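Local coordinates for Csc2 (Thermofilum pendens, PDB 4TXD), which probably binds CRISPR RNA as the Cas7-family backbone subunit of a type I-D CRISPR interference complex, and carries a bound zinc ion, at residues V56-A61 against V240-A245; L135-V140 against D353-M358; E142-T147 against G163-C168; N215-G220 against Q227-E232; A263-L268 against V278-L283. All blocks are in the same frame, centred on the assembly; numbering follows the deposited sequence. Where two conformers were deposited one is given.

Interaction 1: residues V56-A61 against V240-A245; sequences VFLVRA and VFIGRA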
# COMPACT_ATOMS: atom_id res chain seq x y z
N VAL A 56 9.82 5.32 -3.80
CA VAL A 56 10.25 6.09 -2.63
C VAL A 56 9.33 7.27 -2.48
O VAL A 56 9.00 7.94 -3.46
CB VAL A 56 11.72 6.55 -2.75
CG1 VAL A 56 12.10 7.51 -1.60
CG2 VAL A 56 12.65 5.35 -2.74
N PHE A 57 8.90 7.52 -1.24
CA PHE A 57 7.91 8.53 -0.98
C PHE A 57 8.14 9.22 0.36
O PHE A 57 8.92 8.75 1.20
CB PHE A 57 6.50 7.91 -1.04
CG PHE A 57 6.26 6.78 -0.06
CD1 PHE A 57 6.63 5.47 -0.37
CD2 PHE A 57 5.62 7.02 1.15
CE1 PHE A 57 6.40 4.42 0.55
CE2 PHE A 57 5.39 5.98 2.07
CZ PHE A 57 5.78 4.68 1.76
N LEU A 58 7.45 10.32 0.55
CA LEU A 58 7.47 11.06 1.79
C LEU A 58 6.11 11.05 2.44
O LEU A 58 5.13 11.16 1.78
CB LEU A 58 7.87 12.51 1.54
CG LEU A 58 9.25 12.80 1.02
CD1 LEU A 58 9.49 14.29 0.87
CD2 LEU A 58 10.31 12.14 1.86
N VAL A 59 6.08 10.95 3.75
CA VAL A 59 4.88 11.13 4.52
C VAL A 59 5.07 12.31 5.47
O VAL A 59 5.98 12.30 6.31
CB VAL A 59 4.53 9.87 5.35
CG1 VAL A 59 3.21 10.08 6.09
CG2 VAL A 59 4.48 8.64 4.44
N ARG A 60 4.24 13.33 5.35
CA ARG A 60 4.37 14.47 6.24
C ARG A 60 3.15 14.66 7.13
O ARG A 60 2.00 14.70 6.67
CB ARG A 60 4.64 15.76 5.45
CG ARG A 60 5.15 16.88 6.35
CD ARG A 60 5.42 18.14 5.59
NE ARG A 60 6.22 19.05 6.41
CZ ARG A 60 6.44 20.32 6.10
NH1 ARG A 60 5.91 20.82 4.99
NH2 ARG A 60 7.18 21.09 6.89
N ALA A 61 3.41 14.78 8.43
CA ALA A 61 2.38 15.05 9.42
C ALA A 61 1.80 16.48 9.28
O ALA A 61 2.52 17.46 9.47
CB ALA A 61 2.96 14.86 10.82
N VAL A 240 8.64 14.82 8.89
CA VAL A 240 8.58 14.05 7.66
C VAL A 240 9.16 12.64 7.84
O VAL A 240 10.17 12.46 8.52
CB VAL A 240 9.30 14.79 6.49
CG1 VAL A 240 10.81 14.95 6.77
CG2 VAL A 240 9.07 14.06 5.18
N PHE A 241 8.49 11.65 7.26
CA PHE A 241 8.95 10.26 7.23
C PHE A 241 9.36 9.86 5.83
O PHE A 241 8.66 10.16 4.87
CB PHE A 241 7.84 9.29 7.67
CG PHE A 241 7.34 9.50 9.08
CD1 PHE A 241 6.53 10.58 9.40
CD2 PHE A 241 7.62 8.54 10.06
CE1 PHE A 241 6.04 10.75 10.68
CE2 PHE A 241 7.14 8.68 11.34
CZ PHE A 241 6.34 9.79 11.66
N ILE A 242 10.43 9.12 5.72
CA ILE A 242 10.85 8.60 4.44
C ILE A 242 10.40 7.16 4.28
O ILE A 242 10.69 6.35 5.09
CB ILE A 242 12.36 8.68 4.25
CG1 ILE A 242 12.82 10.12 4.32
CG2 ILE A 242 12.75 8.08 2.94
CD1 ILE A 242 14.29 10.28 4.36
N GLY A 243 9.69 6.90 3.20
CA GLY A 243 9.12 5.58 2.96
C GLY A 243 9.62 4.95 1.67
O GLY A 243 10.06 5.65 0.75
N ARG A 244 9.56 3.63 1.62
CA ARG A 244 9.90 2.89 0.41
C ARG A 244 9.01 1.65 0.33
O ARG A 244 8.74 1.00 1.35
CB ARG A 244 11.38 2.48 0.40
CG ARG A 244 11.86 1.82 -0.91
CD ARG A 244 13.27 1.25 -0.76
NE ARG A 244 13.23 -0.02 -0.04
CZ ARG A 244 13.37 -1.22 -0.61
NH1 ARG A 244 13.61 -1.33 -1.92
NH2 ARG A 244 13.30 -2.31 0.15
N ALA A 245 8.57 1.32 -0.88
CA ALA A 245 7.84 0.08 -1.11
C ALA A 245 8.40 -0.64 -2.33
O ALA A 245 8.95 -0.01 -3.24
CB ALA A 245 6.35 0.35 -1.28

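Interaction 2: residues L135-V140 against D353-M358; sequences LGFKKV and DFAEKM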
# COMPACT_ATOMS: atom_id res chain seq x y z
N LEU A 135 -16.65 -18.09 -10.95
CA LEU A 135 -15.38 -18.61 -10.49
C LEU A 135 -15.47 -19.19 -9.10
O LEU A 135 -14.50 -19.58 -8.54
CB LEU A 135 -14.34 -17.52 -10.50
CG LEU A 135 -13.86 -17.04 -11.84
CD1 LEU A 135 -13.09 -15.75 -11.69
CD2 LEU A 135 -13.03 -18.08 -12.52
N GLY A 136 -16.67 -19.21 -8.57
CA GLY A 136 -16.91 -19.85 -7.29
C GLY A 136 -17.01 -18.92 -6.10
O GLY A 136 -17.36 -19.35 -5.01
N PHE A 137 -16.72 -17.65 -6.30
CA PHE A 137 -16.75 -16.72 -5.19
C PHE A 137 -18.15 -16.50 -4.62
O PHE A 137 -19.10 -16.47 -5.33
CB PHE A 137 -16.08 -15.41 -5.58
CG PHE A 137 -14.61 -15.53 -5.81
CD1 PHE A 137 -13.73 -15.46 -4.76
CD2 PHE A 137 -14.12 -15.71 -7.05
CE1 PHE A 137 -12.40 -15.58 -4.97
CE2 PHE A 137 -12.79 -15.82 -7.26
CZ PHE A 137 -11.93 -15.76 -6.22
N LYS A 138 -18.22 -16.32 -3.32
CA LYS A 138 -19.49 -16.27 -2.61
C LYS A 138 -19.97 -14.85 -2.33
O LYS A 138 -21.17 -14.60 -2.31
CB LYS A 138 -19.38 -17.04 -1.29
CG LYS A 138 -19.30 -18.55 -1.48
CD LYS A 138 -19.30 -19.27 -0.14
CE LYS A 138 -19.22 -20.77 -0.34
NZ LYS A 138 -19.13 -21.48 0.96
N LYS A 139 -19.06 -13.93 -2.12
CA LYS A 139 -19.46 -12.57 -1.86
C LYS A 139 -19.77 -11.83 -3.15
O LYS A 139 -19.04 -10.98 -3.56
CB LYS A 139 -18.39 -11.86 -1.07
CG LYS A 139 -18.49 -12.16 0.41
CD LYS A 139 -17.96 -13.52 0.80
CE LYS A 139 -18.02 -13.75 2.31
NZ LYS A 139 -16.86 -13.17 3.01
N VAL A 140 -20.87 -12.18 -3.77
CA VAL A 140 -21.17 -11.66 -5.07
C VAL A 140 -22.51 -10.93 -5.17
O VAL A 140 -23.21 -11.10 -6.12
CB VAL A 140 -21.06 -12.75 -6.13
CG1 VAL A 140 -19.63 -13.22 -6.22
CG2 VAL A 140 -21.95 -13.90 -5.77
N ASP A 353 -9.05 -10.73 -13.40
CA ASP A 353 -8.13 -11.54 -14.15
C ASP A 353 -7.23 -12.35 -13.22
O ASP A 353 -7.10 -13.53 -13.37
CB ASP A 353 -7.29 -10.68 -15.05
CG ASP A 353 -6.39 -11.47 -15.93
OD1 ASP A 353 -6.86 -12.35 -16.63
OD2 ASP A 353 -5.21 -11.21 -15.91
N PHE A 354 -6.62 -11.67 -12.26
CA PHE A 354 -5.83 -12.34 -11.25
C PHE A 354 -6.62 -13.42 -10.52
O PHE A 354 -6.14 -14.50 -10.32
CB PHE A 354 -5.30 -11.32 -10.25
CG PHE A 354 -4.35 -11.89 -9.25
CD1 PHE A 354 -3.02 -11.91 -9.48
CD2 PHE A 354 -4.82 -12.41 -8.09
CE1 PHE A 354 -2.16 -12.42 -8.56
CE2 PHE A 354 -3.97 -12.93 -7.17
CZ PHE A 354 -2.64 -12.93 -7.41
N ALA A 355 -7.81 -13.10 -10.12
CA ALA A 355 -8.61 -14.01 -9.37
C ALA A 355 -8.94 -15.26 -10.19
O ALA A 355 -8.91 -16.36 -9.69
CB ALA A 355 -9.87 -13.35 -8.91
N GLU A 356 -9.29 -15.04 -11.44
CA GLU A 356 -9.40 -16.21 -12.36
C GLU A 356 -8.14 -17.24 -12.51
O GLU A 356 -8.22 -18.40 -12.29
CB GLU A 356 -9.75 -15.71 -13.77
CG GLU A 356 -9.76 -16.81 -14.84
CD GLU A 356 -9.60 -16.25 -16.24
OE1 GLU A 356 -10.47 -15.46 -16.67
OE2 GLU A 356 -8.60 -16.58 -16.91
N LYS A 357 -7.01 -16.59 -12.63
CA LYS A 357 -5.76 -17.29 -12.65
C LYS A 357 -5.47 -17.98 -11.32
O LYS A 357 -4.92 -19.04 -11.28
CB LYS A 357 -4.63 -16.39 -13.07
CG LYS A 357 -4.41 -16.29 -14.57
CD LYS A 357 -5.61 -15.77 -15.30
CE LYS A 357 -5.37 -15.61 -16.79
NZ LYS A 357 -6.54 -14.97 -17.39
N MET A 358 -5.86 -17.35 -10.23
CA MET A 358 -5.66 -17.93 -8.93
C MET A 358 -6.49 -19.19 -8.78
O MET A 358 -6.02 -20.19 -8.38
CB MET A 358 -6.02 -16.96 -7.84
CG MET A 358 -6.12 -17.57 -6.46
SD MET A 358 -6.58 -16.39 -5.20
CE MET A 358 -8.29 -16.22 -5.48

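Interaction 3: residues E142-T147 against G163-C168; sequences EEWNCT and GMDGFC. With ZN (zinc ion), chain B.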
# COMPACT_ATOMS: atom_id res chain seq x y z
N GLU A 142 -24.90 -7.88 -6.04
CA GLU A 142 -24.83 -6.86 -7.08
C GLU A 142 -24.49 -5.51 -6.50
O GLU A 142 -23.96 -4.67 -7.16
CB GLU A 142 -26.13 -6.79 -7.86
CG GLU A 142 -26.41 -8.00 -8.72
CD GLU A 142 -27.66 -7.84 -9.58
OE1 GLU A 142 -28.42 -6.89 -9.37
OE2 GLU A 142 -27.87 -8.67 -10.46
N GLU A 143 -24.81 -5.30 -5.24
CA GLU A 143 -24.31 -4.14 -4.51
C GLU A 143 -22.92 -4.49 -3.98
O GLU A 143 -22.82 -5.12 -2.94
CB GLU A 143 -25.24 -3.76 -3.35
CG GLU A 143 -26.69 -3.59 -3.76
CD GLU A 143 -26.83 -2.95 -5.12
OE1 GLU A 143 -26.46 -1.76 -5.26
OE2 GLU A 143 -27.30 -3.63 -6.06
N TRP A 144 -21.88 -4.10 -4.69
CA TRP A 144 -20.53 -4.48 -4.28
C TRP A 144 -20.04 -3.80 -3.02
O TRP A 144 -20.17 -2.62 -2.86
CB TRP A 144 -19.49 -4.32 -5.39
CG TRP A 144 -18.12 -4.67 -4.93
CD1 TRP A 144 -17.59 -5.90 -4.83
CD2 TRP A 144 -17.17 -3.78 -4.39
NE1 TRP A 144 -16.34 -5.84 -4.31
CE2 TRP A 144 -16.05 -4.54 -4.02
CE3 TRP A 144 -17.14 -2.41 -4.20
CZ2 TRP A 144 -14.93 -3.97 -3.48
CZ3 TRP A 144 -16.03 -1.86 -3.67
CH2 TRP A 144 -14.94 -2.63 -3.32
N ASN A 145 -19.38 -4.58 -2.18
CA ASN A 145 -18.58 -3.99 -1.13
C ASN A 145 -17.56 -5.01 -0.67
O ASN A 145 -17.73 -6.21 -0.91
CB ASN A 145 -19.45 -3.52 0.04
CG ASN A 145 -18.72 -2.54 0.95
OD1 ASN A 145 -17.79 -1.85 0.53
ND2 ASN A 145 -19.16 -2.47 2.20
N CYS A 146 -16.50 -4.53 -0.05
CA CYS A 146 -15.51 -5.39 0.58
C CYS A 146 -15.08 -4.72 1.88
O CYS A 146 -15.25 -3.51 2.05
CB CYS A 146 -14.31 -5.64 -0.36
SG CYS A 146 -13.13 -6.96 0.17
N THR A 147 -14.53 -5.48 2.78
CA THR A 147 -13.98 -4.86 3.95
C THR A 147 -12.48 -4.91 3.93
O THR A 147 -11.88 -5.51 3.06
CB THR A 147 -14.41 -5.56 5.20
OG1 THR A 147 -13.80 -4.89 6.28
CG2 THR A 147 -13.96 -6.98 5.20
N GLY A 163 -17.52 -10.00 4.98
CA GLY A 163 -16.08 -10.11 5.07
C GLY A 163 -15.39 -9.63 3.82
O GLY A 163 -15.96 -8.86 3.05
N MET A 164 -14.16 -10.08 3.60
CA MET A 164 -13.41 -9.76 2.40
C MET A 164 -13.95 -10.62 1.27
O MET A 164 -14.41 -11.70 1.53
CB MET A 164 -11.92 -10.01 2.62
CG MET A 164 -11.21 -8.91 3.39
SD MET A 164 -9.57 -9.26 4.04
CE MET A 164 -8.57 -8.88 2.63
N ASP A 165 -13.90 -10.13 0.04
CA ASP A 165 -14.44 -10.90 -1.06
C ASP A 165 -13.43 -11.83 -1.72
O ASP A 165 -13.78 -12.81 -2.30
CB ASP A 165 -15.11 -10.00 -2.09
CG ASP A 165 -14.22 -8.89 -2.58
OD1 ASP A 165 -13.03 -9.05 -2.58
OD2 ASP A 165 -14.72 -7.87 -2.99
N GLY A 166 -12.17 -11.49 -1.60
CA GLY A 166 -11.12 -12.27 -2.17
C GLY A 166 -10.89 -12.08 -3.64
O GLY A 166 -10.12 -12.78 -4.21
N PHE A 167 -11.57 -11.12 -4.26
CA PHE A 167 -11.36 -10.88 -5.66
C PHE A 167 -11.24 -9.41 -6.08
O PHE A 167 -10.91 -9.15 -7.17
CB PHE A 167 -12.40 -11.59 -6.50
CG PHE A 167 -13.79 -11.08 -6.33
CD1 PHE A 167 -14.21 -10.00 -7.04
CD2 PHE A 167 -14.64 -11.66 -5.47
CE1 PHE A 167 -15.47 -9.52 -6.89
CE2 PHE A 167 -15.91 -11.18 -5.31
CZ PHE A 167 -16.33 -10.10 -6.02
N CYS A 168 -11.52 -8.50 -5.18
CA CYS A 168 -11.39 -7.10 -5.47
C CYS A 168 -9.94 -6.66 -5.48
O CYS A 168 -9.08 -7.33 -5.02
CB CYS A 168 -12.22 -6.27 -4.53
SG CYS A 168 -11.43 -5.82 -3.00
ZN ZN B . -11.89 -7.45 -1.60

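Interaction 4: residues N215-G220 against Q227-E232; sequences NKVTEG and QALFSE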
# COMPACT_ATOMS: atom_id res chain seq x y z
N ASN A 215 2.57 7.56 29.92
CA ASN A 215 1.99 6.40 29.32
C ASN A 215 1.99 5.31 30.39
O ASN A 215 2.83 5.30 31.24
CB ASN A 215 2.81 5.91 28.15
CG ASN A 215 2.64 6.76 26.91
OD1 ASN A 215 1.63 7.36 26.70
ND2 ASN A 215 3.64 6.77 26.10
N LYS A 216 1.08 4.38 30.29
CA LYS A 216 1.04 3.27 31.19
C LYS A 216 0.49 2.05 30.48
O LYS A 216 -0.46 2.15 29.80
CB LYS A 216 0.18 3.61 32.39
CG LYS A 216 0.22 2.60 33.50
CD LYS A 216 -0.59 3.05 34.70
CE LYS A 216 -0.60 2.00 35.77
NZ LYS A 216 -1.55 2.30 36.86
N VAL A 217 1.14 0.92 30.65
CA VAL A 217 0.61 -0.35 30.17
C VAL A 217 0.68 -1.36 31.30
O VAL A 217 1.61 -1.36 32.11
CB VAL A 217 1.37 -0.91 28.93
CG1 VAL A 217 1.20 0.01 27.71
CG2 VAL A 217 2.82 -1.10 29.23
N THR A 218 -0.32 -2.22 31.35
CA THR A 218 -0.41 -3.23 32.39
C THR A 218 -0.78 -4.57 31.79
O THR A 218 -1.44 -4.64 30.75
CB THR A 218 -1.45 -2.88 33.46
OG1 THR A 218 -2.75 -2.94 32.86
CG2 THR A 218 -1.21 -1.50 34.05
N GLU A 219 -0.36 -5.63 32.47
CA GLU A 219 -0.75 -6.98 32.10
C GLU A 219 -0.68 -7.83 33.36
O GLU A 219 0.40 -7.99 33.93
CB GLU A 219 0.16 -7.56 31.02
CG GLU A 219 -0.19 -8.97 30.60
CD GLU A 219 -1.50 -9.03 29.84
OE1 GLU A 219 -1.60 -8.37 28.79
OE2 GLU A 219 -2.43 -9.73 30.30
N GLY A 220 -1.82 -8.34 33.80
CA GLY A 220 -1.86 -9.07 35.06
C GLY A 220 -1.28 -8.26 36.21
O GLY A 220 -1.75 -7.16 36.53
N GLN A 227 9.30 7.81 30.92
CA GLN A 227 9.72 8.49 29.69
C GLN A 227 9.99 7.53 28.51
O GLN A 227 9.66 7.85 27.36
CB GLN A 227 10.98 9.32 29.97
CG GLN A 227 11.60 10.02 28.74
CD GLN A 227 12.63 9.16 28.00
OE1 GLN A 227 13.44 8.46 28.62
NE2 GLN A 227 12.60 9.22 26.66
N ALA A 228 10.60 6.38 28.79
CA ALA A 228 11.02 5.48 27.72
C ALA A 228 9.92 4.52 27.27
O ALA A 228 10.15 3.63 26.43
CB ALA A 228 12.26 4.70 28.15
N LEU A 229 8.72 4.68 27.79
CA LEU A 229 7.60 3.89 27.33
C LEU A 229 6.93 4.54 26.12
O LEU A 229 6.41 5.61 26.21
CB LEU A 229 6.58 3.67 28.43
CG LEU A 229 5.30 2.98 28.06
CD1 LEU A 229 5.56 1.61 27.48
CD2 LEU A 229 4.31 2.94 29.19
N PHE A 230 6.98 3.85 25.00
CA PHE A 230 6.50 4.43 23.74
C PHE A 230 5.26 3.71 23.22
O PHE A 230 5.03 3.65 22.02
CB PHE A 230 7.62 4.43 22.69
CG PHE A 230 8.81 5.25 23.10
CD1 PHE A 230 8.68 6.60 23.38
CD2 PHE A 230 10.07 4.67 23.21
CE1 PHE A 230 9.77 7.38 23.76
CE2 PHE A 230 11.17 5.44 23.58
CZ PHE A 230 11.02 6.79 23.86
N SER A 231 4.46 3.16 24.13
CA SER A 231 3.18 2.57 23.75
C SER A 231 2.32 3.59 22.98
O SER A 231 1.55 3.24 22.09
CB SER A 231 2.44 2.09 25.00
OG SER A 231 2.37 3.14 25.95
N GLU A 232 2.47 4.85 23.32
CA GLU A 232 1.82 5.93 22.61
C GLU A 232 2.80 7.09 22.36
O GLU A 232 3.51 7.47 23.21
CB GLU A 232 0.57 6.43 23.33
CG GLU A 232 -0.07 7.60 22.65
CD GLU A 232 -1.50 7.88 23.09
OE1 GLU A 232 -2.20 6.98 23.50
OE2 GLU A 232 -1.90 9.02 23.00
O HOH W 1 -0.23 3.46 26.63

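Interaction 5: residues A263-L268 against V278-L283; sequences ATLREL and VRVEIL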
# COMPACT_ATOMS: atom_id res chain seq x y z
N ALA A 263 -0.63 8.23 -2.79
CA ALA A 263 -0.62 9.67 -3.00
C ALA A 263 -1.86 10.35 -2.44
O ALA A 263 -1.84 11.56 -2.16
CB ALA A 263 -0.48 9.97 -4.49
N THR A 264 -2.94 9.60 -2.27
CA THR A 264 -4.18 10.20 -1.79
C THR A 264 -4.47 9.94 -0.33
O THR A 264 -5.53 10.33 0.17
CB THR A 264 -5.40 9.71 -2.62
OG1 THR A 264 -5.38 8.28 -2.74
CG2 THR A 264 -5.37 10.34 -4.02
N LEU A 265 -3.54 9.29 0.36
CA LEU A 265 -3.62 9.19 1.81
C LEU A 265 -3.68 10.57 2.47
O LEU A 265 -2.84 11.43 2.20
CB LEU A 265 -2.41 8.43 2.37
CG LEU A 265 -2.36 6.91 2.20
CD1 LEU A 265 -1.00 6.39 2.62
CD2 LEU A 265 -3.47 6.30 3.04
N ARG A 266 -4.66 10.76 3.33
CA ARG A 266 -4.77 11.99 4.08
C ARG A 266 -5.19 11.71 5.52
O ARG A 266 -4.37 11.81 6.45
CB ARG A 266 -5.74 12.96 3.40
CG ARG A 266 -5.84 14.29 4.11
CD ARG A 266 -6.34 15.41 3.21
NE ARG A 266 -5.86 16.71 3.68
CZ ARG A 266 -6.44 17.43 4.64
NH1 ARG A 266 -7.54 16.99 5.23
NH2 ARG A 266 -5.92 18.60 5.00
N GLU A 267 -6.46 11.34 5.73
CA GLU A 267 -6.93 11.05 7.08
C GLU A 267 -6.64 9.60 7.45
O GLU A 267 -7.20 8.69 6.85
CB GLU A 267 -8.42 11.33 7.23
CG GLU A 267 -8.84 12.74 6.81
CD GLU A 267 -8.28 13.82 7.72
OE1 GLU A 267 -7.79 13.50 8.83
OE2 GLU A 267 -8.33 15.01 7.32
N LEU A 268 -5.76 9.40 8.42
CA LEU A 268 -5.35 8.05 8.83
C LEU A 268 -6.06 7.68 10.11
O LEU A 268 -6.16 8.49 11.04
CB LEU A 268 -3.83 7.96 9.04
CG LEU A 268 -2.92 8.38 7.88
CD1 LEU A 268 -1.47 8.10 8.23
CD2 LEU A 268 -3.32 7.67 6.57
N VAL A 278 -2.13 13.26 7.19
CA VAL A 278 -0.84 13.33 6.53
C VAL A 278 -0.99 13.87 5.12
O VAL A 278 -2.09 13.97 4.59
CB VAL A 278 -0.13 11.95 6.45
CG1 VAL A 278 0.09 11.38 7.85
CG2 VAL A 278 -0.94 10.98 5.57
N ARG A 279 0.15 14.22 4.54
CA ARG A 279 0.28 14.42 3.11
C ARG A 279 1.41 13.53 2.62
O ARG A 279 2.52 13.53 3.16
CB ARG A 279 0.54 15.89 2.77
CG ARG A 279 0.65 16.12 1.27
CD ARG A 279 0.77 17.59 0.89
NE ARG A 279 0.92 17.75 -0.56
CZ ARG A 279 2.06 18.04 -1.17
NH1 ARG A 279 3.17 18.24 -0.47
NH2 ARG A 279 2.10 18.14 -2.50
N VAL A 280 1.11 12.74 1.60
CA VAL A 280 2.07 11.81 1.05
C VAL A 280 2.47 12.29 -0.32
O VAL A 280 1.62 12.71 -1.11
CB VAL A 280 1.49 10.37 0.95
CG1 VAL A 280 2.50 9.43 0.31
CG2 VAL A 280 1.04 9.87 2.34
N GLU A 281 3.76 12.23 -0.62
CA GLU A 281 4.25 12.57 -1.96
C GLU A 281 5.12 11.46 -2.51
O GLU A 281 6.08 11.05 -1.86
CB GLU A 281 5.05 13.86 -1.94
CG GLU A 281 4.39 15.02 -1.27
CD GLU A 281 5.38 16.12 -0.99
OE1 GLU A 281 5.92 16.17 0.14
OE2 GLU A 281 5.65 16.91 -1.92
N ILE A 282 4.81 11.00 -3.72
CA ILE A 282 5.68 10.05 -4.41
C ILE A 282 6.84 10.84 -5.02
O ILE A 282 6.61 11.83 -5.71
CB ILE A 282 4.94 9.27 -5.54
CG1 ILE A 282 3.59 8.74 -5.05
CG2 ILE A 282 5.83 8.17 -6.11
CD1 ILE A 282 3.69 7.67 -3.98
N LEU A 283 8.06 10.41 -4.78
CA LEU A 283 9.21 11.08 -5.32
C LEU A 283 9.85 10.40 -6.51
O LEU A 283 10.43 11.03 -7.34
CB LEU A 283 10.27 11.27 -4.26
CG LEU A 283 9.87 12.12 -3.07
CD1 LEU A 283 11.07 12.34 -2.20
CD2 LEU A 283 9.28 13.43 -3.50
O HOH W 2 -1.57 12.70 0.43
O HOH W 3 -0.41 13.68 -2.61
O HOH W 4 -3.29 16.42 3.61

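Interaction 1: residues V56-A61 against V240-A245
Phe57 lies over the backbone of Gly243, its ring face receiving the glycine CA in a CH-pi contact 3.8 Å from the ring centroid and 15° off the normal. The ring gets there because CG sits between the backbone N and the carbonyl carbon (chi1 59°), the crowded position, which swings the aromatic group across toward the other strand. Gly243 has no side chain, so the ring can lie directly on its backbone; a CB there would fall 2.4 Å from Phe57 CZ. Beneath this packing, Phe57 and Gly243 form a hydrogen-bonded antiparallel pair, with Phe57 N to Gly243 O at 3.0 Å and Gly243 N to Phe57 O at 2.8 Å. Val59 and Phe241 repeat the pattern, Phe241 N meeting Val59 O at 2.8 Å, while an edge of the Phe241 ring turns to that same carbonyl oxygen. On the other face of the sheet, Leu58 sends CD2 to Val240 CG2 (4.0 Å) and to Ile242 CG1 (4.1 Å). Farther out, Arg244 leaves the strand pair to form salt bridges with Asp200, Glu54 and Glu246. The face bearing Leu58, Val240 and Ile242 is roofed by helix 307-321. In the antiparallel sheet at the heart of this RRM-like fold, strand 52-61 is flanked by strands 240-247 and 277-288, and the former has strand 197-204 on its farther side.

Interaction 2: residues L135-V140 against D353-M358
Glu356, whose CA and CB receive the CD1 methyl of Leu135, lies beside a salt bridge on its own helix, where Lys357 NZ stands 2.7 Å from Asp353 OD1. Glu356 OE2 also meets that ammonium, though only tentatively, since Glu356 was modelled in two conformations. Across the contact, which packs the loop after helix 118-134 on helix 343-365, everything is apolar: Leu135 CD1 comes 3.8 Å from Glu356 CA. Phe137, about 9 Å from the zinc ion, presents the edge of its ring, CZ foremost, to the CE methyl of Met358 at 3.7 Å, while Ala355 CB lies 4.2 Å from CZ. A bend at the last torsion of Met358 (chi3 77°) directs that methyl to the ring. With an alanine in place of Phe137, the Met358 methyl would probably lose the ring edge it packs on and a gap would open between loop and helix. Gly136, between Leu135 and Phe137 in the chain, leaves helix 118-134 in a Schellman motif. The contact thus depends on shape and burial, the charge of Asp353 being met by Lys357 and Arg45.

Interaction 3: residues E142-T147 against G163-C168
Cys146 and Asp165 meet at the zinc ion, with Cys146 SG and Asp165 OD1 each 2.2 Å from the metal. The cysteine carries its sulfur anti to the backbone N (chi1 -169°), which points SG into the site, where it also accepts a hydrogen bond from Asp165 N at 3.3 Å. Asp165 is folded back upon its own loop, with CG tucked between the backbone N and the carbonyl carbon (chi1 54°). In that pose OD1 accepts from Phe167 N and Cys168 N, both on one face of the carboxylate, in an Asx turn and Asx motif. The remaining oxygen, OD2, is met nearly along its C-O direction by Trp144 NE1 at 2.9 Å, with ring and carboxylate planes 38° apart. Trp144 also lays CZ2 against Cys168 CB at 3.7 Å. A phenylalanine in place of Trp144 would probably leave OD2 without its indole donor and the metal-binding carboxylate less firmly oriented. Thr147 CG2 packs on the Gly163 carbonyl group. Cys168 SG binds the ion too, and with Cys171, from the start of helix 169-174, it makes up the CxxC half of a three-cysteine, one-aspartate zinc site.

Interaction 4: residues N215-G220 against Q227-E232
Asn215 and Leu229 lie at the foot of a surface beta hairpin, strands 217-219 and 222-224, where the loop after the second strand folds back on the residues leading into the first. The contact joins one polar side chain to the backbone of that loop and adds a small apolar patch. Asn215 ND2 donates twice, to Leu229 O at 3.0 Å and to Glu232 O at 3.0 Å. The first carbonyl lies in the amide plane of Asn215 but is approached from above its own plane; the second is met on a lone pair. Two carbonyls thus fix the rotation of the amide. Leu229, its CG anti to the backbone N (chi1 174°), reaches back with CD2 to Asn215 CB at 3.5 Å. Val217 adds CG2 near Leu229 CD1. Glu232 directs its carboxylate elsewhere, to Arg68 and His234. Beside the patch, Ser231 OG holds a water at 2.7 Å that reaches Lys216 O weakly, while Val217 CG1 rests 3.6 Å from Ser231 CB.

Interaction 5: residues A263-L268 against V278-L283
Arg266 and Val278 meet near the start of strand 277-288, and the arginine can be traced outward from its backbone. Its carbonyl accepts from Val278 N at 2.8 Å, and its CA approaches Val278 O in a CA-H...O contact, so the two residues grip each other at both ends of the valine backbone. CB lies 4.0 Å from Val278 O, and CG, placed anti to the backbone N (chi1 -178°), continues past the same oxygen at 3.8 Å. The chain then runs extended through CD to NE, which bonds weakly to a water that donates to Val278 O at 2.9 Å. At the tip NH1 forms a salt bridge with Glu267 OE2, on its own segment. Beyond these polar groups the side chains are apolar: Leu265 CB packs on Val280 CG2 at 3.7 Å, and Leu268 CD1 meets Val278 CG1, also at 3.7 Å, the two side chains crossing at about a right angle. Toward helix 252-263 the backbones part. Val280 N gives its hydrogen to a water at 2.9 Å lying near the carbonyls of Ala263 and Leu265, and another water lies between Ala263 O and Val280 O. Both Leu265 and Leu268 also touch helix 94-115. The chemistry implies a mixed join: one direct backbone hydrogen bond at the Arg266 end, waters between the backbones at the Ala263 end, and aliphatic packing on the buried side.

Interactions 1 and 5 share one sheet: strands 52-61 and 277-288 are neighbours, bonded through Arg60 N to Arg279 O and Leu58 N to Glu281 O. Both are buried, yet interaction 1 is a regular antiparallel ladder of backbone bonds, whereas interaction 5 is partly bridged by water where residues 264-266 are loop. Interactions 2 and 3 form a second cluster on the opposite side of the chain's centre from interaction 1. There Phe137 meets Phe167 and Lys139 NZ reaches Met164 O, so apolar helix packing adjoins the metal-centred chemistry of interaction 3. Interaction 4 stands apart at the surface, about 12 Å from interaction 1 at the nearest atoms, and its polar part rests on one asparagine amide.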